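Local coordinates for protein NAD-dependent epimerase/dehydratase (Bacteroides thetaiotaomicron, PDB 3DHN) that probably binds NAD or NADP through a Rossmann-type fold and acts as an oxidoreductase or epimerase, its substrate not being established, at residues Val31-Arg36 against Glu46-Lys51; Arg106-Gly111 against Asp203-Pro208. All blocks are in the same frame, centred on the assembly; numbering follows the deposited sequence.

Interaction 1: residues Val31-Arg36 against Glu46-Lys51; sequences VTAVVR and EHLKVK
V31 and A33 reach across to the 46-51 segment with both their N-H and C=O groups, the edge strand 48-51 running parallel to strand 30-34. Each bonds to two residues of the other strand, V31 to H47 and K49, A33 to K49 and K51. The ladder opens where V31 N donates to H47 O at 2.8 Å and runs through K49 N to V31 O, A33 N to K49 O, K51 N to A33 O, and V35 N to K51 O. K51 O accepts a second, softer contact from V34 CA at 3.1 Å. T32 and V34 turn their own amides to the other side, to strand 6-10.

K51 shows how a long side chain suits the border. Its CG lies anti to the carbonyl carbon (chi1 -66°), and CB and CG bring the chain alongside T32. CD then rests on T32 CG2 at 4.0 Å. CE carries the chain onward, and the bend at its last torsion (chi4 72°) swings NZ back until it stands 3.9 Å from that same methyl. V64 of helix 58-65 also touches K51.

On the other face, L48 bends its CD1 toward A33, whose CB it meets at 4.2 Å; the small alanine is consistent with L21 of helix 14-25 touching both. Past the last bridged pair, V35 CG2 meets V50 CG1 at 4.1 Å. Beta-branched V31, T32, V34 and V50 suit this extended backbone.

Strands 48-51, 30-34 and 6-10 stand side by side in the 3-2-1 order of a Rossmann fold. Chemically, backbone hydrogen bonds fix the register here, and the lysine's carbon chain covers part of T32, consistent with its charged end staying in solvent.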
loop_
_atom_site.group_PDB
_atom_site.type_symbol
_atom_site.label_atom_id
_atom_site.label_comp_id
_atom_site.label_asym_id
_atom_site.label_seq_id
_atom_site.Cartn_x
_atom_site.Cartn_y
_atom_site.Cartn_z
ATOM N N VAL A 31 1.901 -0.190 -16.854
ATOM C CA VAL A 31 2.457 0.392 -15.645
ATOM C C VAL A 31 3.684 1.275 -15.762
ATOM O O VAL A 31 4.610 0.979 -16.519
ATOM C CB VAL A 31 2.802 -0.742 -14.627
ATOM C CG1 VAL A 31 3.150 -0.156 -13.263
ATOM C CG2 VAL A 31 1.651 -1.726 -14.522
ATOM N N THR A 32 3.680 2.366 -15.000
ATOM C CA THR A 32 4.822 3.259 -14.933
ATOM C C THR A 32 5.353 3.087 -13.511
ATOM O O THR A 32 4.753 3.570 -12.543
ATOM C CB THR A 32 4.443 4.732 -15.156
ATOM O OG1 THR A 32 3.937 4.899 -16.486
ATOM C CG2 THR A 32 5.664 5.623 -14.981
ATOM N N ALA A 33 6.465 2.368 -13.386
ATOM C CA ALA A 33 7.071 2.121 -12.087
ATOM C C ALA A 33 8.072 3.210 -11.755
ATOM O O ALA A 33 8.933 3.536 -12.567
ATOM C CB ALA A 33 7.758 0.758 -12.081
ATOM N N VAL A 34 7.954 3.771 -10.557
ATOM C CA VAL A 34 8.860 4.825 -10.119
ATOM C C VAL A 34 9.710 4.288 -8.976
ATOM O O VAL A 34 9.182 3.880 -7.936
ATOM C CB VAL A 34 8.084 6.065 -9.636
ATOM C CG1 VAL A 34 9.036 7.231 -9.462
ATOM C CG2 VAL A 34 6.985 6.412 -10.630
ATOM N N VAL A 35 11.028 4.292 -9.169
ATOM C CA VAL A 35 11.950 3.772 -8.161
ATOM C C VAL A 35 13.210 4.622 -8.047
ATOM O O VAL A 35 13.481 5.453 -8.909
ATOM C CB VAL A 35 12.379 2.340 -8.522
ATOM C CG1 VAL A 35 11.171 1.414 -8.522
ATOM C CG2 VAL A 35 13.053 2.336 -9.905
ATOM N N ARG A 36 13.976 4.415 -6.980
ATOM C CA ARG A 36 15.220 5.159 -6.792
ATOM C C ARG A 36 16.364 4.550 -7.592
ATOM O O ARG A 36 17.272 5.264 -8.011
ATOM C CB ARG A 36 15.636 5.195 -5.317
ATOM C CG ARG A 36 15.089 6.379 -4.524
ATOM C CD ARG A 36 15.685 6.419 -3.116
ATOM N NE ARG A 36 15.010 7.391 -2.260
ATOM C CZ ARG A 36 15.336 7.630 -0.993
ATOM N NH1 ARG A 36 16.335 6.967 -0.428
ATOM N NH2 ARG A 36 14.655 8.523 -0.287
ATOM N N GLU A 46 6.567 -4.596 -22.882
ATOM C CA GLU A 46 6.203 -3.362 -23.572
ATOM C C GLU A 46 5.179 -2.496 -22.839
ATOM O O GLU A 46 4.965 -1.343 -23.200
ATOM C CB GLU A 46 5.694 -3.668 -24.982
ATOM C CG GLU A 46 4.347 -4.362 -25.033
ATOM C CD GLU A 46 3.663 -4.190 -26.377
ATOM O OE1 GLU A 46 4.255 -3.546 -27.274
ATOM O OE2 GLU A 46 2.531 -4.695 -26.538
ATOM N N HIS A 47 4.544 -3.050 -21.813
ATOM C CA HIS A 47 3.559 -2.312 -21.030
ATOM C C HIS A 47 4.208 -1.730 -19.780
ATOM O O HIS A 47 3.519 -1.385 -18.822
ATOM C CB HIS A 47 2.417 -3.236 -20.607
ATOM C CG HIS A 47 1.512 -3.642 -21.726
ATOM N ND1 HIS A 47 1.975 -4.211 -22.894
ATOM C CD2 HIS A 47 0.165 -3.579 -21.848
ATOM C CE1 HIS A 47 0.953 -4.482 -23.684
ATOM N NE2 HIS A 47 -0.158 -4.109 -23.073
ATOM N N LEU A 48 5.534 -1.613 -19.791
ATOM C CA LEU A 48 6.251 -1.093 -18.629
ATOM C C LEU A 48 7.225 0.050 -18.895
ATOM O O LEU A 48 8.041 -0.007 -19.819
ATOM C CB LEU A 48 7.015 -2.231 -17.937
ATOM C CG LEU A 48 7.904 -1.869 -16.735
ATOM C CD1 LEU A 48 7.043 -1.387 -15.569
ATOM C CD2 LEU A 48 8.724 -3.084 -16.317
ATOM N N LYS A 49 7.133 1.085 -18.063
ATOM C CA LYS A 49 8.026 2.237 -18.128
ATOM C C LYS A 49 8.626 2.434 -16.742
ATOM O O LYS A 49 7.905 2.451 -15.742
ATOM C CB LYS A 49 7.281 3.515 -18.513
ATOM C CG LYS A 49 6.734 3.551 -19.918
ATOM C CD LYS A 49 6.039 4.883 -20.151
ATOM C CE LYS A 49 5.046 4.810 -21.293
ATOM N NZ LYS A 49 4.060 5.927 -21.205
ATOM N N VAL A 50 9.943 2.588 -16.686
ATOM C CA VAL A 50 10.638 2.783 -15.420
ATOM C C VAL A 50 11.130 4.222 -15.324
ATOM O O VAL A 50 11.801 4.714 -16.226
ATOM C CB VAL A 50 11.847 1.828 -15.296
ATOM C CG1 VAL A 50 12.485 1.966 -13.911
ATOM C CG2 VAL A 50 11.398 0.392 -15.542
ATOM N N LYS A 51 10.800 4.893 -14.227
ATOM C CA LYS A 51 11.208 6.284 -14.057
ATOM C C LYS A 51 11.690 6.611 -12.653
ATOM O O LYS A 51 11.307 5.952 -11.685
ATOM C CB LYS A 51 10.044 7.224 -14.396
ATOM C CG LYS A 51 9.592 7.226 -15.854
ATOM C CD LYS A 51 8.509 8.288 -16.073
ATOM C CE LYS A 51 8.118 8.436 -17.540
ATOM N NZ LYS A 51 7.331 7.279 -18.054
#

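Interaction 2: residues Arg106-Gly111 against Asp203-Pro208; sequences RFLMVG and DELEHP
R106 and E204 form the ionic part of this contact, joining strand 106-110 to the last turn of helix 194-206. R106 NH2 donates to E204 OE2 at 2.7 Å; OE2 lies nearly in the guanidinium plane, whereas NH2 comes to the anti side of OE2, 28° out of the carboxylate plane, the two planes being 47° apart. Bends at chi2 in both R106 (92°) and E204 bring OE2 to NH2. K209 N and H210 N also donate to OE2, while R106 NH1 pairs with D156.

Two further links are polar. The same NH2 reaches E204 O at 3.1 Å from above the carbonyl plane, and R106 NE donates a hydrogen bond to a water, which in turn donates to L205 O.

In van der Waals contact, P208 CB lies over one guanidinium face, 3.6 Å from R106 NH2, and L108 CD2 meets E204 CG at 3.8 Å; L108 CD1 and L205 CD1, 4.0 Å apart, are purely apolar. A leucine in place of R106 would probably leave the buried E204 carboxylate without its cationic mate and E204 O without this donor. Between two acidic residues and a helix end, the buried positive charge is likely to be stabilised.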
loop_
_atom_site.group_PDB
_atom_site.type_symbol
_atom_site.label_atom_id
_atom_site.label_comp_id
_atom_site.label_asym_id
_atom_site.label_seq_id
_atom_site.Cartn_x
_atom_site.Cartn_y
_atom_site.Cartn_z
ATOM N N ARG A 106 -8.382 8.315 -8.292
ATOM C CA ARG A 106 -8.247 7.089 -7.505
ATOM C C ARG A 106 -6.812 6.871 -7.016
ATOM O O ARG A 106 -5.877 6.796 -7.813
ATOM C CB ARG A 106 -8.684 5.901 -8.359
ATOM C CG ARG A 106 -8.640 4.556 -7.669
ATOM C CD ARG A 106 -9.963 4.200 -7.004
ATOM N NE ARG A 106 -10.020 2.766 -6.731
ATOM C CZ ARG A 106 -10.720 2.208 -5.748
ATOM N NH1 ARG A 106 -11.446 2.957 -4.923
ATOM N NH2 ARG A 106 -10.667 0.894 -5.574
ATOM N N PHE A 107 -6.651 6.749 -5.701
ATOM C CA PHE A 107 -5.336 6.559 -5.090
ATOM C C PHE A 107 -5.376 5.418 -4.079
ATOM O O PHE A 107 -6.191 5.438 -3.157
ATOM C CB PHE A 107 -4.921 7.870 -4.398
ATOM C CG PHE A 107 -3.646 7.785 -3.597
ATOM C CD1 PHE A 107 -2.426 7.541 -4.218
ATOM C CD2 PHE A 107 -3.660 8.009 -2.221
ATOM C CE1 PHE A 107 -1.242 7.523 -3.483
ATOM C CE2 PHE A 107 -2.480 7.992 -1.478
ATOM C CZ PHE A 107 -1.273 7.752 -2.108
ATOM N N LEU A 108 -4.515 4.417 -4.265
ATOM C CA LEU A 108 -4.443 3.274 -3.345
ATOM C C LEU A 108 -3.081 3.288 -2.657
ATOM O O LEU A 108 -2.045 3.446 -3.306
ATOM C CB LEU A 108 -4.634 1.956 -4.095
ATOM C CG LEU A 108 -5.963 1.784 -4.845
ATOM C CD1 LEU A 108 -5.783 2.201 -6.308
ATOM C CD2 LEU A 108 -6.409 0.336 -4.771
HETATM N N MSE A 109 -3.079 3.120 -1.341
HETATM C CA MSE A 109 -1.837 3.169 -0.580
HETATM C C MSE A 109 -1.562 1.928 0.261
HETATM O O MSE A 109 -2.462 1.367 0.879
HETATM C CB MSE A 109 -1.871 4.401 0.334
HETATM C CG MSE A 109 -0.581 4.704 1.095
HETATM SE SE MSE A 109 -0.753 6.268 2.266
HETATM C CE MSE A 109 0.908 6.114 3.251
ATOM N N VAL A 110 -0.313 1.483 0.271
ATOM C CA VAL A 110 0.060 0.342 1.098
ATOM C C VAL A 110 0.103 0.884 2.530
ATOM O O VAL A 110 0.873 1.796 2.830
ATOM C CB VAL A 110 1.456 -0.195 0.719
ATOM C CG1 VAL A 110 1.881 -1.297 1.693
ATOM C CG2 VAL A 110 1.435 -0.711 -0.716
ATOM N N GLY A 111 -0.741 0.348 3.402
ATOM C CA GLY A 111 -0.768 0.808 4.776
ATOM C C GLY A 111 0.029 -0.078 5.717
ATOM O O GLY A 111 0.919 -0.803 5.287
ATOM N N ASP A 203 -6.851 -6.594 -7.202
ATOM C CA ASP A 203 -8.277 -6.930 -7.302
ATOM C C ASP A 203 -9.100 -5.665 -6.996
ATOM O O ASP A 203 -10.111 -5.396 -7.655
ATOM C CB ASP A 203 -8.659 -8.007 -6.283
ATOM C CG ASP A 203 -8.367 -9.411 -6.769
ATOM O OD1 ASP A 203 -7.832 -9.564 -7.892
ATOM O OD2 ASP A 203 -8.678 -10.360 -6.022
ATOM N N GLU A 204 -8.666 -4.903 -5.985
ATOM C CA GLU A 204 -9.351 -3.669 -5.585
ATOM C C GLU A 204 -9.206 -2.614 -6.679
ATOM O O GLU A 204 -10.104 -1.808 -6.914
ATOM C CB GLU A 204 -8.774 -3.151 -4.257
ATOM C CG GLU A 204 -9.392 -1.852 -3.733
ATOM C CD GLU A 204 -10.912 -1.903 -3.600
ATOM O OE1 GLU A 204 -11.459 -2.982 -3.297
ATOM O OE2 GLU A 204 -11.563 -0.853 -3.784
ATOM N N LEU A 205 -8.065 -2.634 -7.353
ATOM C CA LEU A 205 -7.792 -1.710 -8.442
ATOM C C LEU A 205 -8.673 -2.037 -9.653
ATOM O O LEU A 205 -9.296 -1.154 -10.245
ATOM C CB LEU A 205 -6.327 -1.818 -8.849
ATOM C CG LEU A 205 -5.920 -1.102 -10.142
ATOM C CD1 LEU A 205 -5.789 0.393 -9.888
ATOM C CD2 LEU A 205 -4.608 -1.677 -10.640
ATOM N N GLU A 206 -8.726 -3.316 -10.010
ATOM C CA GLU A 206 -9.501 -3.767 -11.159
ATOM C C GLU A 206 -11.023 -3.743 -10.942
ATOM O O GLU A 206 -11.769 -3.351 -11.837
ATOM C CB GLU A 206 -9.044 -5.173 -11.557
ATOM C CG GLU A 206 -9.660 -5.713 -12.837
ATOM C CD GLU A 206 -9.099 -7.077 -13.215
ATOM O OE1 GLU A 206 -7.968 -7.142 -13.747
ATOM O OE2 GLU A 206 -9.787 -8.088 -12.968
ATOM N N HIS A 207 -11.476 -4.174 -9.769
ATOM C CA HIS A 207 -12.905 -4.183 -9.442
ATOM C C HIS A 207 -13.131 -3.518 -8.086
ATOM O O HIS A 207 -13.228 -4.185 -7.059
ATOM C CB HIS A 207 -13.441 -5.614 -9.393
ATOM C CG HIS A 207 -13.408 -6.316 -10.713
ATOM N ND1 HIS A 207 -13.958 -5.776 -11.857
ATOM C CD2 HIS A 207 -12.902 -7.520 -11.071
ATOM C CE1 HIS A 207 -13.791 -6.617 -12.862
ATOM N NE2 HIS A 207 -13.153 -7.683 -12.412
ATOM N N PRO A 208 -13.221 -2.184 -8.071
ATOM C CA PRO A 208 -13.427 -1.399 -6.849
ATOM C C PRO A 208 -14.584 -1.814 -5.939
ATOM O O PRO A 208 -15.734 -1.910 -6.375
ATOM C CB PRO A 208 -13.600 0.020 -7.380
ATOM C CG PRO A 208 -12.743 0.024 -8.602
ATOM C CD PRO A 208 -13.077 -1.300 -9.241
HETATM O O HOH W 1 -9.005 1.478 -9.209
#

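Interactions 1 and 2 sit on one sheet, with centres 18 Å apart and nearest atoms about 7 Å apart. Strands 6-10 and 70-73 lie between them, so 31-36/46-51 belongs to one border and 106-111/203-208 to the middle. Interaction 1 joins neighbouring strands through backbone bonds; interaction 2 fastens a helix onto the sheet through side chains. Helix 14-25 covers A33 and L48, and R27, just beyond its end, salt-bridges D203, connecting the two regions. In Rossmann folds a dinucleotide generally lies across the C-terminal ends of such parallel strands; interaction 1 runs up to that end at V34 and V35, whereas the R106-E204 pair sits at the opposite, N-terminal end of its strand.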